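PDB 2R77: phosphatidylethanolamine-binding protein, putative from Plasmodium falciparum, which probably binds phosphatidylethanolamine and may regulate protein kinases. Local coordinates for residues G143-I154 / M194-E205; K159-H167 / N187-K195. One frame throughout, in Å; residues are numbered along the deposited sequence. Where two conformers were deposited one is given.

Contact 1 pairs two neighbouring strands, 148-155 and 196-201, of the five-stranded antiparallel sheet, close to the centre of the chain; contact 2 lies about 15 Å away, centre to centre, nearer the surface. Along the chain the strand of 143-154 comes first, then the loop 159-167, then helix 185-191, and last the edge strand 196-201, so both halves of contact 2 belong to the connection between the two strands of contact 1. The contacts share M194 and K195, where the helix end turns into the strand. Loop and helix each pack on the strands: I154 CD1 lies 3.5 Å from I162 CG1, and I196 CG1 lies 3.9 Å from A189 CB.

Contact 1: residues G143-I154 / M194-E205; sequences GLHRISFIISLI and MKIVGYNWCQIE
Y199 swings its ring away from its own backbone N (chi1 -180°) and along strand 148-154, and S148 turns OG to the side of its own N (chi1 -73°), where the two hydroxyls meet. Y199 OH donates to S148 OG over 2.7 Å, and S148 OG in turn donates to R146 O, a relay that ties the strand pair to the inverse gamma turn centred on R146. I150 CG1 presses on the edge of the Y199 ring, in its plane, 3.6 Å from CD1; F35 makes an edge-to-face contact with the same ring. Between the strands the antiparallel ladder is regular at F149 and N200: F149 N reaches N200 O in a nearly straight bond (169°), and N200 N returns to F149 O. The register shifts by one after I151, whose carbonyl O takes V197 N at 2.8 Å and G198 N at 3.3 Å, both from the same face of its plane. Farther on, M194 SD lies 3.3 Å from S152 OG, a buried hydroxyl without a polar partner in the model, and the bend at chi3 brings CE to the same hydroxyl, while I154 CB rests on the sulfur. V197 CG1 packs 3.9 Å from L153 CD1. Toward the C-terminus of 194-205, C202 N bonds to I147 O, and a single bridge joins H145 and I204; H145 ND1 bonds D92, and R146 forms a salt bridge with D94. V197 and G198 opposite I151 form a classic beta bulge in the outermost strand pair of the five-stranded sheet of the phosphatidylethanolamine-binding protein fold.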
loop_
_atom_site.group_PDB
_atom_site.type_symbol
_atom_site.label_atom_id
_atom_site.label_comp_id
_atom_site.label_asym_id
_atom_site.label_seq_id
_atom_site.Cartn_x
_atom_site.Cartn_y
_atom_site.Cartn_z
ATOM N N GLY A 143 -18.012 -2.755 -5.754
ATOM C CA GLY A 143 -17.054 -3.124 -6.784
ATOM C C GLY A 143 -15.775 -3.747 -6.233
ATOM O O GLY A 143 -15.663 -4.029 -5.033
ATOM N N LEU A 144 -14.820 -3.968 -7.138
ATOM C CA LEU A 144 -13.523 -4.553 -6.810
ATOM C C LEU A 144 -12.543 -3.449 -6.366
ATOM O O LEU A 144 -12.065 -2.632 -7.178
ATOM C CB LEU A 144 -12.967 -5.273 -8.040
ATOM C CG LEU A 144 -13.673 -6.591 -8.366
ATOM C CD1 LEU A 144 -13.378 -7.001 -9.810
ATOM C CD2 LEU A 144 -13.345 -7.758 -7.393
ATOM N N HIS A 145 -12.314 -3.360 -5.057
ATOM C CA HIS A 145 -11.355 -2.384 -4.549
ATOM C C HIS A 145 -9.917 -2.812 -4.887
ATOM O O HIS A 145 -9.552 -3.966 -4.673
ATOM C CB HIS A 145 -11.522 -2.206 -3.043
ATOM C CG HIS A 145 -12.841 -1.626 -2.632
ATOM N ND1 HIS A 145 -12.963 -0.704 -1.608
ATOM C CD2 HIS A 145 -14.106 -1.899 -3.051
ATOM C CE1 HIS A 145 -14.247 -0.384 -1.463
ATOM N NE2 HIS A 145 -14.953 -1.093 -2.332
ATOM N N ARG A 146 -9.110 -1.860 -5.359
ATOM C CA ARG A 146 -7.746 -2.151 -5.804
ATOM C C ARG A 146 -6.800 -1.984 -4.613
ATOM O O ARG A 146 -6.022 -1.017 -4.546
ATOM C CB ARG A 146 -7.370 -1.232 -6.974
ATOM C CG ARG A 146 -8.192 -1.572 -8.238
ATOM C CD ARG A 146 -8.152 -0.456 -9.255
ATOM N NE ARG A 146 -8.995 0.680 -8.879
ATOM C CZ ARG A 146 -9.234 1.732 -9.659
ATOM N NH1 ARG A 146 -8.692 1.810 -10.887
ATOM N NH2 ARG A 146 -10.011 2.715 -9.218
ATOM N N ILE A 147 -6.900 -2.931 -3.689
ATOM C CA ILE A 147 -6.108 -2.898 -2.448
ATOM C C ILE A 147 -4.619 -2.884 -2.825
ATOM O O ILE A 147 -4.125 -3.782 -3.505
ATOM C CB ILE A 147 -6.463 -4.106 -1.508
ATOM C CG1 ILE A 147 -7.946 -4.030 -1.073
ATOM C CG2 ILE A 147 -5.572 -4.112 -0.266
ATOM C CD1 ILE A 147 -8.356 -2.685 -0.472
ATOM N N SER A 148 -3.930 -1.841 -2.360
ATOM C CA SER A 148 -2.615 -1.454 -2.865
ATOM C C SER A 148 -1.510 -1.498 -1.820
ATOM O O SER A 148 -1.725 -1.088 -0.682
ATOM C CB SER A 148 -2.728 -0.043 -3.440
ATOM O OG SER A 148 -3.449 -0.078 -4.667
ATOM N N PHE A 149 -0.329 -2.003 -2.216
ATOM C CA PHE A 149 0.842 -1.989 -1.347
ATOM C C PHE A 149 1.878 -1.121 -2.042
ATOM O O PHE A 149 2.307 -1.437 -3.159
ATOM C CB PHE A 149 1.383 -3.412 -1.129
ATOM C CG PHE A 149 0.452 -4.290 -0.313
ATOM C CD1 PHE A 149 0.613 -4.400 1.063
ATOM C CD2 PHE A 149 -0.594 -4.973 -0.931
ATOM C CE1 PHE A 149 -0.222 -5.222 1.815
ATOM C CE2 PHE A 149 -1.462 -5.786 -0.164
ATOM C CZ PHE A 149 -1.272 -5.895 1.207
ATOM N N ILE A 150 2.197 0.004 -1.423
ATOM C CA ILE A 150 3.085 1.000 -2.016
ATOM C C ILE A 150 4.325 1.086 -1.147
ATOM O O ILE A 150 4.221 1.275 0.067
ATOM C CB ILE A 150 2.402 2.370 -2.120
ATOM C CG1 ILE A 150 1.094 2.262 -2.942
ATOM C CG2 ILE A 150 3.347 3.419 -2.740
ATOM C CD1 ILE A 150 0.214 3.496 -2.857
ATOM N N ILE A 151 5.493 0.982 -1.768
ATOM C CA ILE A 151 6.754 1.104 -1.048
ATOM C C ILE A 151 7.413 2.424 -1.455
ATOM O O ILE A 151 7.545 2.709 -2.645
ATOM C CB ILE A 151 7.708 -0.084 -1.403
ATOM C CG1 ILE A 151 6.976 -1.438 -1.319
ATOM C CG2 ILE A 151 8.936 -0.057 -0.525
ATOM C CD1 ILE A 151 6.173 -1.653 -0.027
ATOM N N SER A 152 7.831 3.210 -0.469
ATOM C CA SER A 152 8.572 4.452 -0.747
ATOM C C SER A 152 9.867 4.463 0.063
ATOM O O SER A 152 10.049 3.617 0.939
ATOM C CB SER A 152 7.708 5.678 -0.469
ATOM O OG SER A 152 7.466 5.861 0.922
ATOM N N LEU A 153 10.759 5.409 -0.238
ATOM C CA LEU A 153 12.062 5.501 0.448
ATOM C C LEU A 153 12.175 6.720 1.317
ATOM O O LEU A 153 11.914 7.833 0.854
ATOM C CB LEU A 153 13.180 5.611 -0.584
ATOM C CG LEU A 153 13.802 4.375 -1.168
ATOM C CD1 LEU A 153 14.882 4.812 -2.147
ATOM C CD2 LEU A 153 14.371 3.524 -0.038
ATOM N N ILE A 154 12.588 6.526 2.565
ATOM C CA ILE A 154 12.730 7.630 3.504
ATOM C C ILE A 154 14.130 7.589 4.125
ATOM O O ILE A 154 14.669 6.513 4.391
ATOM C CB ILE A 154 11.612 7.573 4.590
ATOM C CG1 ILE A 154 11.491 8.876 5.378
ATOM C CG2 ILE A 154 11.782 6.392 5.521
ATOM C CD1 ILE A 154 10.272 8.901 6.278
ATOM N N MET A 194 9.943 11.435 -0.586
ATOM C CA MET A 194 10.126 9.993 -0.681
ATOM C C MET A 194 9.863 9.515 -2.102
ATOM O O MET A 194 8.762 9.690 -2.644
ATOM C CB MET A 194 9.145 9.262 0.261
ATOM C CG MET A 194 9.149 9.697 1.686
ATOM S SD MET A 194 8.273 8.486 2.726
ATOM C CE MET A 194 6.568 8.801 2.269
ATOM N N LYS A 195 10.867 8.895 -2.711
ATOM C CA LYS A 195 10.677 8.248 -3.984
ATOM C C LYS A 195 9.758 7.048 -3.784
ATOM O O LYS A 195 9.962 6.267 -2.850
ATOM C CB LYS A 195 12.036 7.788 -4.531
ATOM C CG LYS A 195 11.991 7.147 -5.893
ATOM C CD LYS A 195 13.349 6.616 -6.357
ATOM C CE LYS A 195 13.222 6.009 -7.761
ATOM N NZ LYS A 195 14.485 5.402 -8.285
ATOM N N ILE A 196 8.762 6.903 -4.656
ATOM C CA ILE A 196 7.993 5.662 -4.707
ATOM C C ILE A 196 8.786 4.618 -5.500
ATOM O O ILE A 196 9.178 4.860 -6.658
ATOM C CB ILE A 196 6.550 5.875 -5.249
ATOM C CG1 ILE A 196 5.782 6.780 -4.270
ATOM C CG2 ILE A 196 5.893 4.521 -5.497
ATOM C CD1 ILE A 196 4.425 7.261 -4.720
ATOM N N VAL A 197 9.087 3.490 -4.853
ATOM C CA VAL A 197 10.009 2.491 -5.466
ATOM C C VAL A 197 9.440 1.097 -5.732
ATOM O O VAL A 197 10.016 0.327 -6.490
ATOM C CB VAL A 197 11.378 2.385 -4.683
ATOM C CG1 VAL A 197 12.125 3.732 -4.684
ATOM C CG2 VAL A 197 11.161 1.915 -3.260
ATOM N N GLY A 198 8.293 0.758 -5.149
ATOM C CA GLY A 198 7.705 -0.560 -5.400
ATOM C C GLY A 198 6.194 -0.537 -5.257
ATOM O O GLY A 198 5.632 0.336 -4.576
ATOM N N TYR A 199 5.542 -1.480 -5.913
ATOM C CA TYR A 199 4.082 -1.513 -5.871
ATOM C C TYR A 199 3.529 -2.877 -6.225
ATOM O O TYR A 199 3.983 -3.544 -7.158
ATOM C CB TYR A 199 3.539 -0.492 -6.858
ATOM C CG TYR A 199 2.031 -0.418 -6.908
ATOM C CD1 TYR A 199 1.325 0.271 -5.911
ATOM C CD2 TYR A 199 1.314 -1.064 -7.917
ATOM C CE1 TYR A 199 -0.077 0.373 -5.939
ATOM C CE2 TYR A 199 -0.100 -0.980 -7.952
ATOM C CZ TYR A 199 -0.773 -0.260 -6.962
ATOM O OH TYR A 199 -2.150 -0.186 -6.996
ATOM N N ASN A 200 2.521 -3.275 -5.474
ATOM C CA ASN A 200 1.736 -4.433 -5.863
ATOM C C ASN A 200 0.293 -4.210 -5.459
ATOM O O ASN A 200 0.016 -3.377 -4.589
ATOM C CB ASN A 200 2.287 -5.721 -5.229
ATOM C CG ASN A 200 2.128 -6.942 -6.147
ATOM O OD1 ASN A 200 1.212 -7.006 -7.000
ATOM N ND2 ASN A 200 3.048 -7.928 -5.990
ATOM N N TRP A 201 -0.615 -4.954 -6.080
ATOM C CA TRP A 201 -2.041 -4.790 -5.777
ATOM C C TRP A 201 -2.845 -6.039 -6.053
ATOM O O TRP A 201 -2.394 -6.935 -6.745
ATOM C CB TRP A 201 -2.636 -3.597 -6.529
ATOM C CG TRP A 201 -2.900 -3.841 -8.022
ATOM C CD1 TRP A 201 -4.133 -3.949 -8.640
ATOM C CD2 TRP A 201 -1.912 -3.959 -9.065
ATOM N NE1 TRP A 201 -3.958 -4.157 -10.006
ATOM C CE2 TRP A 201 -2.610 -4.154 -10.288
ATOM C CE3 TRP A 201 -0.502 -3.920 -9.085
ATOM C CZ2 TRP A 201 -1.936 -4.312 -11.530
ATOM C CZ3 TRP A 201 0.166 -4.078 -10.342
ATOM C CH2 TRP A 201 -0.565 -4.263 -11.530
ATOM N N CYS A 202 -4.042 -6.084 -5.468
ATOM C CA CYS A 202 -5.001 -7.137 -5.797
ATOM C C CYS A 202 -6.352 -6.448 -5.850
ATOM O O CYS A 202 -6.441 -5.237 -5.619
ATOM C CB CYS A 202 -4.988 -8.269 -4.739
ATOM S SG CYS A 202 -5.372 -7.621 -3.027
ATOM N N GLN A 203 -7.396 -7.203 -6.183
ATOM C CA GLN A 203 -8.749 -6.648 -6.238
ATOM C C GLN A 203 -9.665 -7.483 -5.344
ATOM O O GLN A 203 -9.674 -8.703 -5.420
ATOM C CB GLN A 203 -9.272 -6.638 -7.669
ATOM C CG GLN A 203 -8.465 -5.723 -8.546
ATOM C CD GLN A 203 -9.025 -5.658 -9.953
ATOM O OE1 GLN A 203 -9.956 -4.903 -10.232
ATOM N NE2 GLN A 203 -8.455 -6.462 -10.851
ATOM N N ILE A 204 -10.383 -6.813 -4.453
ATOM C CA ILE A 204 -11.263 -7.485 -3.506
ATOM C C ILE A 204 -12.629 -6.804 -3.502
ATOM O O ILE A 204 -12.701 -5.572 -3.426
ATOM C CB ILE A 204 -10.641 -7.462 -2.060
ATOM C CG1 ILE A 204 -9.223 -8.054 -2.068
ATOM C CG2 ILE A 204 -11.529 -8.228 -1.064
ATOM C CD1 ILE A 204 -8.505 -8.010 -0.697
ATOM N N GLU A 205 -13.705 -7.603 -3.606
ATOM C CA GLU A 205 -15.058 -7.043 -3.509
ATOM C C GLU A 205 -15.763 -7.492 -2.223
ATOM O O GLU A 205 -15.312 -8.448 -1.557
ATOM C CB GLU A 205 -15.911 -7.374 -4.741
ATOM C CG GLU A 205 -16.228 -8.857 -4.944
ATOM C CD GLU A 205 -16.825 -9.126 -6.297
ATOM O OE1 GLU A 205 -17.290 -8.163 -6.972
ATOM O OE2 GLU A 205 -16.805 -10.298 -6.710
ATOM O OXT GLU A 205 -16.788 -6.896 -1.853
HETATM O O HOH W 1 -17.692 -4.594 -3.222
HETATM O O HOH W 2 13.643 8.924 -1.689
#

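Contact 2: residues K159-H167 / N187-K195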
loop_
_atom_site.group_PDB
_atom_site.type_symbol
_atom_site.label_atom_id
_atom_site.label_comp_id
_atom_site.label_asym_id
_atom_site.label_seq_id
_atom_site.Cartn_x
_atom_site.Cartn_y
_atom_site.Cartn_z
ATOM N N LYS A 159 12.664 8.317 9.525
ATOM C CA LYS A 159 11.834 7.101 9.544
ATOM C C LYS A 159 10.619 7.179 10.481
ATOM O O LYS A 159 9.630 6.477 10.285
ATOM C CB LYS A 159 12.676 5.869 9.894
ATOM C CG LYS A 159 13.122 5.804 11.358
ATOM C CD LYS A 159 14.149 4.698 11.582
ATOM C CE LYS A 159 14.712 4.737 13.009
ATOM N NZ LYS A 159 13.735 4.349 14.076
ATOM N N ASP A 160 10.703 8.029 11.497
ATOM C CA ASP A 160 9.636 8.142 12.494
ATOM C C ASP A 160 8.902 9.484 12.410
ATOM O O ASP A 160 8.170 9.859 13.341
ATOM C CB ASP A 160 10.222 7.952 13.901
ATOM N N ASN A 161 9.114 10.221 11.323
ATOM C CA ASN A 161 8.493 11.523 11.142
ATOM C C ASN A 161 7.873 11.730 9.746
ATOM O O ASN A 161 8.317 12.599 8.995
ATOM C CB ASN A 161 9.498 12.632 11.488
ATOM C CG ASN A 161 10.114 12.458 12.875
ATOM O OD1 ASN A 161 11.335 12.467 13.026
ATOM N ND2 ASN A 161 9.265 12.282 13.890
ATOM N N ILE A 162 6.874 10.914 9.411
ATOM C CA ILE A 162 6.094 11.058 8.175
ATOM C C ILE A 162 4.874 11.952 8.422
ATOM O O ILE A 162 4.003 11.629 9.244
ATOM C CB ILE A 162 5.686 9.673 7.582
ATOM C CG1 ILE A 162 6.933 8.794 7.384
ATOM C CG2 ILE A 162 4.937 9.843 6.257
ATOM C CD1 ILE A 162 6.655 7.355 7.014
ATOM N N THR A 163 4.820 13.075 7.701
ATOM C CA THR A 163 3.760 14.057 7.845
ATOM C C THR A 163 2.680 13.802 6.791
ATOM O O THR A 163 2.962 13.217 5.730
ATOM C CB THR A 163 4.302 15.504 7.688
ATOM O OG1 THR A 163 4.806 15.672 6.358
ATOM C CG2 THR A 163 5.429 15.777 8.691
ATOM N N GLY A 164 1.455 14.228 7.088
ATOM C CA GLY A 164 0.340 14.117 6.137
ATOM C C GLY A 164 -0.470 12.831 6.236
ATOM O O GLY A 164 -1.327 12.567 5.392
ATOM N N LEU A 165 -0.215 12.029 7.267
ATOM C CA LEU A 165 -0.961 10.777 7.428
ATOM C C LEU A 165 -2.312 11.033 8.109
ATOM O O LEU A 165 -2.436 11.988 8.894
ATOM C CB LEU A 165 -0.146 9.759 8.219
ATOM C CG LEU A 165 1.161 9.253 7.597
ATOM C CD1 LEU A 165 1.951 8.462 8.616
ATOM C CD2 LEU A 165 0.855 8.403 6.363
ATOM N N PRO A 166 -3.323 10.189 7.811
ATOM C CA PRO A 166 -4.620 10.353 8.462
ATOM C C PRO A 166 -4.572 9.797 9.872
ATOM O O PRO A 166 -3.734 8.936 10.176
ATOM C CB PRO A 166 -5.557 9.510 7.594
ATOM C CG PRO A 166 -4.680 8.441 7.034
ATOM C CD PRO A 166 -3.325 9.076 6.845
ATOM N N HIS A 167 -5.451 10.303 10.729
ATOM C CA HIS A 167 -5.644 9.703 12.046
ATOM C C HIS A 167 -7.152 9.522 12.264
ATOM O O HIS A 167 -7.817 10.341 12.912
ATOM C CB HIS A 167 -4.953 10.551 13.134
ATOM C CG HIS A 167 -3.484 10.756 12.896
ATOM N ND1 HIS A 167 -2.964 11.935 12.400
ATOM C CD2 HIS A 167 -2.427 9.920 13.065
ATOM C CE1 HIS A 167 -1.650 11.824 12.291
ATOM N NE2 HIS A 167 -1.299 10.608 12.682
ATOM N N ASN A 187 0.808 12.147 -2.952
ATOM C CA ASN A 187 1.083 13.437 -2.293
ATOM C C ASN A 187 1.832 13.371 -0.960
ATOM O O ASN A 187 2.726 14.203 -0.684
ATOM C CB ASN A 187 -0.186 14.258 -2.184
ATOM C CG ASN A 187 -0.574 14.885 -3.516
ATOM O OD1 ASN A 187 0.290 15.183 -4.365
ATOM N ND2 ASN A 187 -1.862 15.109 -3.696
ATOM N N ILE A 188 1.506 12.376 -0.144
ATOM C CA ILE A 188 2.324 12.087 1.043
ATOM C C ILE A 188 3.792 11.868 0.665
ATOM O O ILE A 188 4.691 12.416 1.328
ATOM C CB ILE A 188 1.793 10.885 1.834
ATOM C CG1 ILE A 188 0.387 11.181 2.339
ATOM C CG2 ILE A 188 2.743 10.521 3.005
ATOM C CD1 ILE A 188 -0.298 9.921 2.916
ATOM N N ALA A 189 4.044 11.088 -0.398
ATOM C CA ALA A 189 5.421 10.845 -0.848
ATOM C C ALA A 189 6.089 12.159 -1.284
ATOM O O ALA A 189 7.278 12.383 -0.988
ATOM C CB ALA A 189 5.455 9.849 -1.951
ATOM N N GLN A 190 5.341 13.028 -1.971
ATOM C CA GLN A 190 5.928 14.301 -2.394
ATOM C C GLN A 190 6.283 15.171 -1.199
ATOM O O GLN A 190 7.408 15.710 -1.121
ATOM C CB GLN A 190 4.998 15.065 -3.320
ATOM C CG GLN A 190 4.769 14.434 -4.658
ATOM C CD GLN A 190 4.221 15.465 -5.590
ATOM O OE1 GLN A 190 3.007 15.627 -5.685
ATOM N NE2 GLN A 190 5.114 16.234 -6.233
ATOM N N ILE A 191 5.349 15.281 -0.265
ATOM C CA ILE A 191 5.507 16.124 0.925
ATOM C C ILE A 191 6.732 15.707 1.727
ATOM O O ILE A 191 7.504 16.551 2.221
ATOM C CB ILE A 191 4.238 16.053 1.797
ATOM C CG1 ILE A 191 3.061 16.709 1.063
ATOM C CG2 ILE A 191 4.454 16.716 3.148
ATOM C CD1 ILE A 191 1.709 16.472 1.744
ATOM N N ASN A 192 6.916 14.399 1.833
ATOM C CA ASN A 192 8.009 13.833 2.615
ATOM C C ASN A 192 9.291 13.547 1.813
ATOM O O ASN A 192 10.222 12.932 2.339
ATOM C CB ASN A 192 7.518 12.571 3.376
ATOM C CG ASN A 192 6.464 12.896 4.436
ATOM O OD1 ASN A 192 6.785 13.269 5.572
ATOM N ND2 ASN A 192 5.195 12.760 4.064
ATOM N N ASN A 193 9.344 13.987 0.551
ATOM C CA ASN A 193 10.509 13.767 -0.319
ATOM C C ASN A 193 10.934 12.305 -0.367
ATOM O O ASN A 193 12.112 11.982 -0.183
ATOM C CB ASN A 193 11.703 14.641 0.119
ATOM C CG ASN A 193 11.312 16.063 0.418
ATOM O OD1 ASN A 193 10.580 16.698 -0.343
ATOM N ND2 ASN A 193 11.814 16.587 1.531
ATOM N N MET A 194 9.943 11.435 -0.586
ATOM C CA MET A 194 10.126 9.993 -0.681
ATOM C C MET A 194 9.863 9.515 -2.102
ATOM O O MET A 194 8.762 9.690 -2.644
ATOM C CB MET A 194 9.145 9.262 0.261
ATOM C CG MET A 194 9.149 9.697 1.686
ATOM S SD MET A 194 8.273 8.486 2.726
ATOM C CE MET A 194 6.568 8.801 2.269
ATOM N N LYS A 195 10.867 8.895 -2.711
ATOM C CA LYS A 195 10.677 8.248 -3.984
ATOM C C LYS A 195 9.758 7.048 -3.784
ATOM O O LYS A 195 9.962 6.267 -2.850
ATOM C CB LYS A 195 12.036 7.788 -4.531
ATOM C CG LYS A 195 11.991 7.147 -5.893
ATOM C CD LYS A 195 13.349 6.616 -6.357
ATOM C CE LYS A 195 13.222 6.009 -7.761
ATOM N NZ LYS A 195 14.485 5.402 -8.285
HETATM O O HOH W 3 9.191 13.465 6.562
#
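N161 O of an irregular loop is linked to N192 OD1, at the C-terminal end of helix 185-191, through a water that donates to both; the helix closes there in a Schellman motif, in which N193, with positive phi, follows N192, and M194 N bonds back to A189 O. The I162 and N192 side chains cross at about a right angle, with I162 CG2 3.7 Å from N192 ND2 and 4.0 Å from I188 CG2; the I162 side chain also rests on I154 and V87 of the large sheet. T163 is gripped at both ends of its backbone. Its N donates to N192 OD1 over 2.9 Å, and its carbonyl O accepts from N192 ND2 along a nearly straight line (172°), lying in the plane of the amide. Beyond the backbone, T163 OG1 comes 3.4 Å from I191 CG2. G164 follows with positive phi and places its carbonyl O beside I188 CG1, and L165 CD2 meets I188 CD1 at 3.9 Å, crossing the isoleucine at about a right angle; L165 also packs on F89 and I130. The same N192 ND2 also donates to I188 O, which holds the amide against the helix while it bonds to T163. N192 ND2 lies 2.8 Å from I188 O, and that oxygen also accepts N192 N from the opposite face of its carbonyl plane.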